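Local coordinates for protein nucleoporin NUP82 (Saccharomyces cerevisiae, PDB 3PBP) that serves as a structural component of the yeast nuclear pore complex, its N-terminal domain taking part in the interaction with the nucleoporin NUP116, at residues D321-E332 with N345-L356; P367-V375 with I381-W389. The protein carries 1 engineered substitution. One frame throughout, in Å; residues are numbered along the deposited sequence.

Interaction 1: D321-E332 with N345-L356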
# COMPACT_ATOMS: atom_id res chain seq x y z
N ASP A 321 -16.03 6.29 11.73
CA ASP A 321 -16.59 7.32 12.59
C ASP A 321 -16.36 8.75 12.13
O ASP A 321 -16.52 9.69 12.91
CB ASP A 321 -16.05 7.15 14.02
CG ASP A 321 -14.59 7.54 14.14
OD1 ASP A 321 -13.82 7.27 13.19
OD2 ASP A 321 -14.20 8.09 15.20
N GLY A 322 -16.00 8.91 10.86
CA GLY A 322 -15.74 10.24 10.34
C GLY A 322 -14.58 10.88 11.07
O GLY A 322 -14.51 12.10 11.22
N SER A 323 -13.65 10.04 11.52
CA SER A 323 -12.47 10.48 12.26
C SER A 323 -11.20 10.41 11.38
O SER A 323 -11.14 9.68 10.37
CB SER A 323 -12.30 9.62 13.52
OG SER A 323 -11.43 10.22 14.47
N LEU A 324 -10.19 11.17 11.79
CA LEU A 324 -8.93 11.24 11.07
C LEU A 324 -7.78 11.14 12.05
O LEU A 324 -7.83 11.77 13.10
CB LEU A 324 -8.83 12.60 10.38
CG LEU A 324 -8.56 12.67 8.89
CD1 LEU A 324 -9.60 11.85 8.15
CD2 LEU A 324 -8.58 14.12 8.47
N ILE A 325 -6.77 10.34 11.74
CA ILE A 325 -5.62 10.28 12.64
C ILE A 325 -4.37 10.67 11.85
O ILE A 325 -4.06 10.07 10.82
CB ILE A 325 -5.43 8.88 13.32
CG1 ILE A 325 -5.08 7.80 12.29
CG2 ILE A 325 -6.66 8.50 14.07
CD1 ILE A 325 -4.61 6.48 12.91
N LEU A 326 -3.69 11.70 12.32
CA LEU A 326 -2.48 12.18 11.68
C LEU A 326 -1.32 11.48 12.34
O LEU A 326 -1.09 11.64 13.53
CB LEU A 326 -2.40 13.70 11.84
CG LEU A 326 -3.60 14.48 11.28
CD1 LEU A 326 -3.31 15.97 11.34
CD2 LEU A 326 -3.86 14.07 9.83
N LEU A 327 -0.58 10.70 11.57
CA LEU A 327 0.54 9.92 12.09
C LEU A 327 1.90 10.42 11.61
O LEU A 327 1.99 11.08 10.59
CB LEU A 327 0.37 8.46 11.69
CG LEU A 327 -1.04 7.88 11.88
CD1 LEU A 327 -1.10 6.46 11.28
CD2 LEU A 327 -1.38 7.88 13.34
N PHE A 328 2.94 10.06 12.36
CA PHE A 328 4.32 10.42 12.06
C PHE A 328 5.25 9.21 12.24
O PHE A 328 5.24 8.56 13.28
CB PHE A 328 4.75 11.55 12.99
CG PHE A 328 6.20 11.91 12.88
CD1 PHE A 328 6.67 12.62 11.77
CD2 PHE A 328 7.10 11.54 13.87
CE1 PHE A 328 8.03 12.95 11.65
CE2 PHE A 328 8.44 11.86 13.77
CZ PHE A 328 8.92 12.57 12.66
N LYS A 329 6.05 8.91 11.22
CA LYS A 329 6.99 7.78 11.26
C LYS A 329 8.32 8.19 11.89
O LYS A 329 9.12 8.89 11.27
CB LYS A 329 7.22 7.27 9.84
CG LYS A 329 8.29 6.23 9.68
CD LYS A 329 8.25 5.72 8.26
CE LYS A 329 9.60 5.21 7.78
NZ LYS A 329 10.63 6.28 7.58
N ASP A 330 8.55 7.75 13.14
CA ASP A 330 9.75 8.08 13.90
C ASP A 330 10.96 7.21 13.66
O ASP A 330 12.09 7.66 13.85
CB ASP A 330 9.45 8.08 15.40
CG ASP A 330 8.96 6.73 15.92
OD1 ASP A 330 9.35 6.33 17.05
OD2 ASP A 330 8.16 6.07 15.21
N LEU A 331 10.76 5.95 13.27
CA LEU A 331 11.90 5.07 13.04
C LEU A 331 12.23 4.94 11.57
O LEU A 331 11.37 5.08 10.71
CB LEU A 331 11.64 3.71 13.65
CG LEU A 331 11.33 3.80 15.14
CD1 LEU A 331 11.32 2.40 15.74
CD2 LEU A 331 12.37 4.66 15.82
N GLU A 332 13.50 4.69 11.27
CA GLU A 332 13.92 4.54 9.89
C GLU A 332 13.78 3.06 9.47
O GLU A 332 14.35 2.16 10.11
CB GLU A 332 15.37 5.00 9.73
CG GLU A 332 15.85 5.09 8.30
CD GLU A 332 15.04 6.05 7.46
OE1 GLU A 332 14.88 7.22 7.88
OE2 GLU A 332 14.56 5.64 6.38
N ASN A 345 11.24 -1.34 12.92
CA ASN A 345 11.15 0.08 12.78
C ASN A 345 9.92 0.45 11.96
O ASN A 345 9.83 1.55 11.41
CB ASN A 345 12.45 0.62 12.19
CG ASN A 345 13.60 0.52 13.17
OD1 ASN A 345 13.44 -0.01 14.27
ND2 ASN A 345 14.76 1.04 12.78
N ASN A 346 8.98 -0.49 11.89
CA ASN A 346 7.71 -0.24 11.21
C ASN A 346 6.89 0.43 12.30
O ASN A 346 5.96 -0.15 12.85
CB ASN A 346 7.03 -1.55 10.77
CG ASN A 346 7.69 -2.18 9.53
OD1 ASN A 346 7.07 -2.96 8.85
ND2 ASN A 346 8.93 -1.83 9.26
N SER A 347 7.26 1.67 12.60
CA SER A 347 6.64 2.42 13.68
C SER A 347 6.06 3.77 13.32
O SER A 347 6.72 4.61 12.74
CB SER A 347 7.66 2.62 14.81
OG SER A 347 7.25 3.65 15.69
N LEU A 348 4.80 3.97 13.69
CA LEU A 348 4.10 5.23 13.47
C LEU A 348 3.62 5.75 14.82
O LEU A 348 3.22 4.99 15.70
CB LEU A 348 2.90 5.03 12.55
CG LEU A 348 3.19 4.80 11.08
CD1 LEU A 348 1.89 4.54 10.37
CD2 LEU A 348 3.89 6.02 10.51
N VAL A 349 3.65 7.06 14.96
CA VAL A 349 3.23 7.70 16.19
C VAL A 349 2.06 8.63 15.92
O VAL A 349 2.07 9.34 14.92
CB VAL A 349 4.42 8.48 16.79
CG1 VAL A 349 3.98 9.31 17.96
CG2 VAL A 349 5.50 7.51 17.22
N LEU A 350 1.07 8.64 16.80
CA LEU A 350 -0.10 9.52 16.65
C LEU A 350 0.22 10.92 17.11
O LEU A 350 0.66 11.11 18.24
CB LEU A 350 -1.28 9.01 17.47
CG LEU A 350 -2.55 9.86 17.36
CD1 LEU A 350 -3.46 9.30 16.28
CD2 LEU A 350 -3.29 9.87 18.68
N ILE A 351 -0.01 11.91 16.25
CA ILE A 351 0.24 13.31 16.59
C ILE A 351 -1.06 14.01 16.94
O ILE A 351 -1.10 14.84 17.84
CB ILE A 351 0.90 14.06 15.42
CG1 ILE A 351 2.35 13.59 15.25
CG2 ILE A 351 0.87 15.55 15.69
CD1 ILE A 351 3.07 14.24 14.08
N GLU A 352 -2.12 13.67 16.22
CA GLU A 352 -3.43 14.26 16.46
C GLU A 352 -4.58 13.45 15.84
O GLU A 352 -4.39 12.66 14.92
CB GLU A 352 -3.47 15.70 15.91
CG GLU A 352 -4.87 16.14 15.50
CD GLU A 352 -4.93 17.56 14.97
OE1 GLU A 352 -4.10 17.90 14.11
OE2 GLU A 352 -5.83 18.31 15.43
N ARG A 353 -5.77 13.66 16.39
CA ARG A 353 -6.96 13.02 15.87
C ARG A 353 -7.99 14.13 15.55
O ARG A 353 -8.17 15.07 16.33
CB ARG A 353 -7.54 12.04 16.89
CG ARG A 353 -8.70 11.25 16.32
CD ARG A 353 -9.37 10.42 17.36
NE ARG A 353 -10.48 9.69 16.78
CZ ARG A 353 -11.36 8.99 17.49
NH1 ARG A 353 -11.24 8.94 18.81
NH2 ARG A 353 -12.34 8.34 16.88
N VAL A 354 -8.63 14.02 14.39
CA VAL A 354 -9.61 15.01 13.96
C VAL A 354 -10.95 14.34 13.69
O VAL A 354 -11.06 13.52 12.78
CB VAL A 354 -9.13 15.73 12.68
CG1 VAL A 354 -10.18 16.72 12.21
CG2 VAL A 354 -7.81 16.44 12.93
N LYS A 355 -11.96 14.67 14.50
CA LYS A 355 -13.29 14.11 14.30
C LYS A 355 -14.12 15.11 13.51
O LYS A 355 -14.40 16.21 13.98
CB LYS A 355 -13.97 13.83 15.64
CG LYS A 355 -13.22 12.88 16.55
CD LYS A 355 -13.98 12.61 17.84
CE LYS A 355 -13.14 11.79 18.81
NZ LYS A 355 -13.84 11.54 20.11
N LEU A 356 -14.49 14.73 12.29
CA LEU A 356 -15.28 15.60 11.42
C LEU A 356 -16.75 15.22 11.50
O LEU A 356 -17.61 15.91 10.94
CB LEU A 356 -14.79 15.47 9.97
CG LEU A 356 -13.29 15.72 9.74
CD1 LEU A 356 -12.93 15.40 8.30
CD2 LEU A 356 -12.94 17.16 10.09
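The guanidinium of Arg353 takes Asp321 and Ser323 at its edge, while Lys355 CE lies over one face, offset toward the rim. Asp321 OD2 forms a salt bridge with Arg353 NH2 (2.5 Å), the carboxylate turned 36° from the guanidinium plane; as a hydrogen bond it is weak, the N-H being badly aimed. Arg353 NE donates to Ser323 OG at 2.6 Å, slightly tilted from the plane; CG anti to the backbone N (chi1 -174°) and a fully extended chain carry the group there. Glu293 pairs with both Arg353 NH1 and Lys355 NZ. At the far end, Glu332 O lies in the amide plane of Asn345 and accepts from ND2 (2.9 Å), though ND2 is tilted from the Glu332 carbonyl plane, and Ser347 OG donates to the syn lone pair of Asp330 OD2 (2.6 Å). The Phe328 ring meets Ile351 CD1 obliquely, and this methyl also reaches Phe328 CB. On the other face of the sheet, Leu350 CD1 touches Ile325 CB and Leu327 CD2. Ile351 N bonds Leu326 O and Leu326 N bonds Glu352 O, so two residues face one: a classic beta bulge in an antiparallel strand pair, here within a blade of the beta-propeller domain.

Interaction 2: P367-V375 with I381-W389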
# COMPACT_ATOMS: atom_id res chain seq x y z
N PRO A 367 -0.03 18.74 -4.46
CA PRO A 367 1.42 18.89 -4.33
C PRO A 367 1.87 20.32 -4.04
O PRO A 367 2.82 20.54 -3.29
CB PRO A 367 1.94 18.40 -5.68
CG PRO A 367 0.98 17.28 -5.99
CD PRO A 367 -0.37 17.88 -5.62
N GLU A 368 1.18 21.28 -4.63
CA GLU A 368 1.51 22.69 -4.44
C GLU A 368 1.29 23.26 -3.04
O GLU A 368 1.75 24.37 -2.74
CB GLU A 368 0.74 23.55 -5.44
CG GLU A 368 1.05 23.30 -6.92
CD GLU A 368 0.57 21.96 -7.42
OE1 GLU A 368 -0.52 21.52 -7.00
OE2 GLU A 368 1.28 21.34 -8.24
N GLN A 369 0.59 22.53 -2.17
CA GLN A 369 0.33 23.04 -0.82
C GLN A 369 0.75 22.11 0.29
O GLN A 369 0.10 21.09 0.52
CB GLN A 369 -1.15 23.35 -0.66
CG GLN A 369 -1.72 24.26 -1.72
CD GLN A 369 -2.82 25.15 -1.18
OE1 GLN A 369 -2.59 26.33 -0.87
NE2 GLN A 369 -4.02 24.59 -1.03
N LEU A 370 1.81 22.46 1.00
CA LEU A 370 2.32 21.64 2.10
C LEU A 370 1.36 21.63 3.28
O LEU A 370 0.55 22.53 3.45
CB LEU A 370 3.67 22.17 2.58
CG LEU A 370 4.83 22.26 1.60
CD1 LEU A 370 6.09 22.53 2.38
CD2 LEU A 370 5.00 20.96 0.82
N GLY A 371 1.46 20.58 4.10
CA GLY A 371 0.63 20.46 5.28
C GLY A 371 -0.86 20.72 5.18
O GLY A 371 -1.48 21.05 6.19
N LYS A 372 -1.43 20.58 3.99
CA LYS A 372 -2.86 20.79 3.81
C LYS A 372 -3.48 19.56 3.17
O LYS A 372 -2.93 18.99 2.23
CB LYS A 372 -3.14 22.01 2.94
CG LYS A 372 -2.69 23.33 3.53
CD LYS A 372 -3.07 24.49 2.61
CE LYS A 372 -2.49 25.81 3.09
NZ LYS A 372 -2.88 26.91 2.16
N LEU A 373 -4.64 19.18 3.66
CA LEU A 373 -5.32 18.01 3.16
C LEU A 373 -6.79 18.32 2.91
O LEU A 373 -7.44 18.96 3.73
CB LEU A 373 -5.19 16.88 4.18
CG LEU A 373 -6.10 15.67 4.05
CD1 LEU A 373 -5.69 14.85 2.87
CD2 LEU A 373 -6.04 14.86 5.32
N TYR A 374 -7.32 17.88 1.77
CA TYR A 374 -8.72 18.09 1.47
C TYR A 374 -9.49 16.82 1.82
O TYR A 374 -9.09 15.71 1.44
CB TYR A 374 -8.91 18.44 -0.02
CG TYR A 374 -8.48 19.85 -0.36
CD1 TYR A 374 -9.14 20.95 0.19
CD2 TYR A 374 -7.37 20.09 -1.17
CE1 TYR A 374 -8.71 22.25 -0.06
CE2 TYR A 374 -6.93 21.39 -1.43
CZ TYR A 374 -7.60 22.46 -0.87
OH TYR A 374 -7.14 23.75 -1.08
N VAL A 375 -10.57 16.97 2.57
CA VAL A 375 -11.38 15.83 2.95
C VAL A 375 -12.76 15.98 2.36
O VAL A 375 -13.48 16.91 2.69
CB VAL A 375 -11.54 15.71 4.47
CG1 VAL A 375 -12.29 14.42 4.79
CG2 VAL A 375 -10.18 15.74 5.15
N ILE A 381 -16.45 19.90 1.34
CA ILE A 381 -15.08 19.66 0.97
C ILE A 381 -14.45 20.52 2.04
O ILE A 381 -14.56 21.74 2.00
CB ILE A 381 -14.68 20.23 -0.40
CG1 ILE A 381 -15.44 19.52 -1.51
CG2 ILE A 381 -13.19 20.04 -0.63
CD1 ILE A 381 -15.10 20.06 -2.88
N GLN A 382 -13.84 19.88 3.03
CA GLN A 382 -13.19 20.62 4.09
C GLN A 382 -11.70 20.56 3.85
O GLN A 382 -11.22 19.72 3.08
CB GLN A 382 -13.53 20.00 5.45
CG GLN A 382 -14.92 20.33 5.96
CD GLN A 382 -15.26 19.58 7.23
OE1 GLN A 382 -15.61 18.41 7.20
NE2 GLN A 382 -15.13 20.26 8.37
N GLN A 383 -10.97 21.47 4.47
CA GLN A 383 -9.52 21.48 4.33
C GLN A 383 -8.88 21.50 5.70
O GLN A 383 -9.02 22.47 6.45
CB GLN A 383 -9.04 22.69 3.54
CG GLN A 383 -7.54 22.63 3.30
CD GLN A 383 -6.92 23.97 2.98
OE1 GLN A 383 -6.55 24.25 1.83
NE2 GLN A 383 -6.82 24.82 4.00
N VAL A 384 -8.19 20.42 6.03
CA VAL A 384 -7.49 20.32 7.29
C VAL A 384 -6.13 20.96 7.04
O VAL A 384 -5.42 20.58 6.12
CB VAL A 384 -7.31 18.85 7.69
CG1 VAL A 384 -6.64 18.76 9.04
CG2 VAL A 384 -8.66 18.17 7.72
N ASN A 385 -5.79 21.96 7.84
CA ASN A 385 -4.52 22.64 7.68
C ASN A 385 -3.67 22.47 8.92
O ASN A 385 -3.94 23.10 9.94
CB ASN A 385 -4.76 24.13 7.42
CG ASN A 385 -3.47 24.89 7.18
OD1 ASN A 385 -2.57 24.93 8.03
ND2 ASN A 385 -3.37 25.52 6.01
N PHE A 386 -2.64 21.63 8.85
CA PHE A 386 -1.80 21.43 10.02
C PHE A 386 -0.41 22.02 9.96
O PHE A 386 0.52 21.50 10.58
CB PHE A 386 -1.74 19.95 10.39
CG PHE A 386 -1.83 19.01 9.23
CD1 PHE A 386 -0.70 18.63 8.53
CD2 PHE A 386 -3.05 18.45 8.87
CE1 PHE A 386 -0.78 17.71 7.49
CE2 PHE A 386 -3.14 17.53 7.83
CZ PHE A 386 -2.00 17.16 7.14
N MSE A 387 -0.27 23.13 9.24
CA MSE A 387 1.02 23.81 9.13
C MSE A 387 1.29 24.63 10.39
O MSE A 387 2.38 25.17 10.56
CB MSE A 387 1.06 24.71 7.90
CG MSE A 387 1.38 23.97 6.61
SE MSE A 387 3.10 23.02 6.70
CE MSE A 387 4.29 24.45 6.13
N SER A 388 0.28 24.72 11.25
CA SER A 388 0.36 25.46 12.51
C SER A 388 1.49 24.82 13.30
O SER A 388 2.39 25.50 13.79
CB SER A 388 -0.94 25.33 13.30
OG SER A 388 -2.08 25.34 12.44
N TRP A 389 1.44 23.49 13.39
CA TRP A 389 2.44 22.73 14.12
C TRP A 389 3.46 22.04 13.23
O TRP A 389 4.63 21.91 13.60
CB TRP A 389 1.77 21.69 15.02
CG TRP A 389 0.73 20.85 14.35
CD1 TRP A 389 -0.61 21.09 14.31
CD2 TRP A 389 0.93 19.59 13.68
NE1 TRP A 389 -1.26 20.05 13.67
CE2 TRP A 389 -0.34 19.12 13.28
CE3 TRP A 389 2.06 18.81 13.39
CZ2 TRP A 389 -0.51 17.91 12.60
CZ3 TRP A 389 1.89 17.60 12.72
CH2 TRP A 389 0.61 17.17 12.33
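Lys372 and Asn385 run side by side and point the same way, the extended lysine chain passing Asn385 ND2 along its CG, CD and CE. Gln383 crosses the same lysine obliquely, its OE1 3.6 Å from Lys372 CD. With CG anti to the backbone N (chi1 -175°), Gln383 also leans against Tyr374: its CB and CG lie beside Tyr374 CE1, the amide and ring planes stand 44° apart, and OE1 is 3.0 Å from Tyr374 OH. At the end of the straight lysine chain, Lys372 NZ donates to Gln369 OE1 of its own segment (3.1 Å), from well above the carbonyl plane. On the opposite face of the sheet, Val375 CG2 and Val384 CG2 meet at 3.8 Å.

Where strand 372-376 begins and strand 380-385 ends, Gly371 O serves twice. It accepts from Phe386 N at 3.0 Å, nearly in line with its own C=O bond, and sits 3.4 Å above one face of the Phe386 ring, offset toward the rim. Selenomethionine Met387 folds over Gly371, its CG and SE both near Gly371 CA. Asn385 OD1 accepts from Met387 N, an Asx turn that leads from the strand into helix 387-399.

Backbone bonds join Leu373 with Val384 and Val375 with Gln382 in both directions. The chemistry is thus divided between the faces: amides, a phenol and the aliphatic length of a lysine on one side, mainly branched hydrocarbon (Leu373, Val375, Val384), with Gln382 among it touching Arg358, Leu414 and Asp416, on the other, and polar groups lie close together inside a largely buried hairpin.

In the fold
Interaction 1 precedes interaction 2 along the chain, and their centres lie about 15 Å apart. The two strand pairs belong to different sheets, consistent with adjacent blades of a propeller, and meet through the face of interaction 1 that bears Leu324 and Leu326. Leu326 CD1 packs against Phe386 CD2 (3.5 Å) and also against Trp389 CZ2 (3.6 Å), so Phe386, just before helix 387-399, and Trp389 in its first turn pack against this face. Farther along, Leu356 CD1 reaches Val375 CG1 at 3.7 Å, while Leu324 touches Leu373 and Val375. Only interaction 1 borders other protein chains: Asp330, Leu331, Glu332 and Val349 pack on one, and the neighbouring Asn346 on Arg101 of the NUP116 chain.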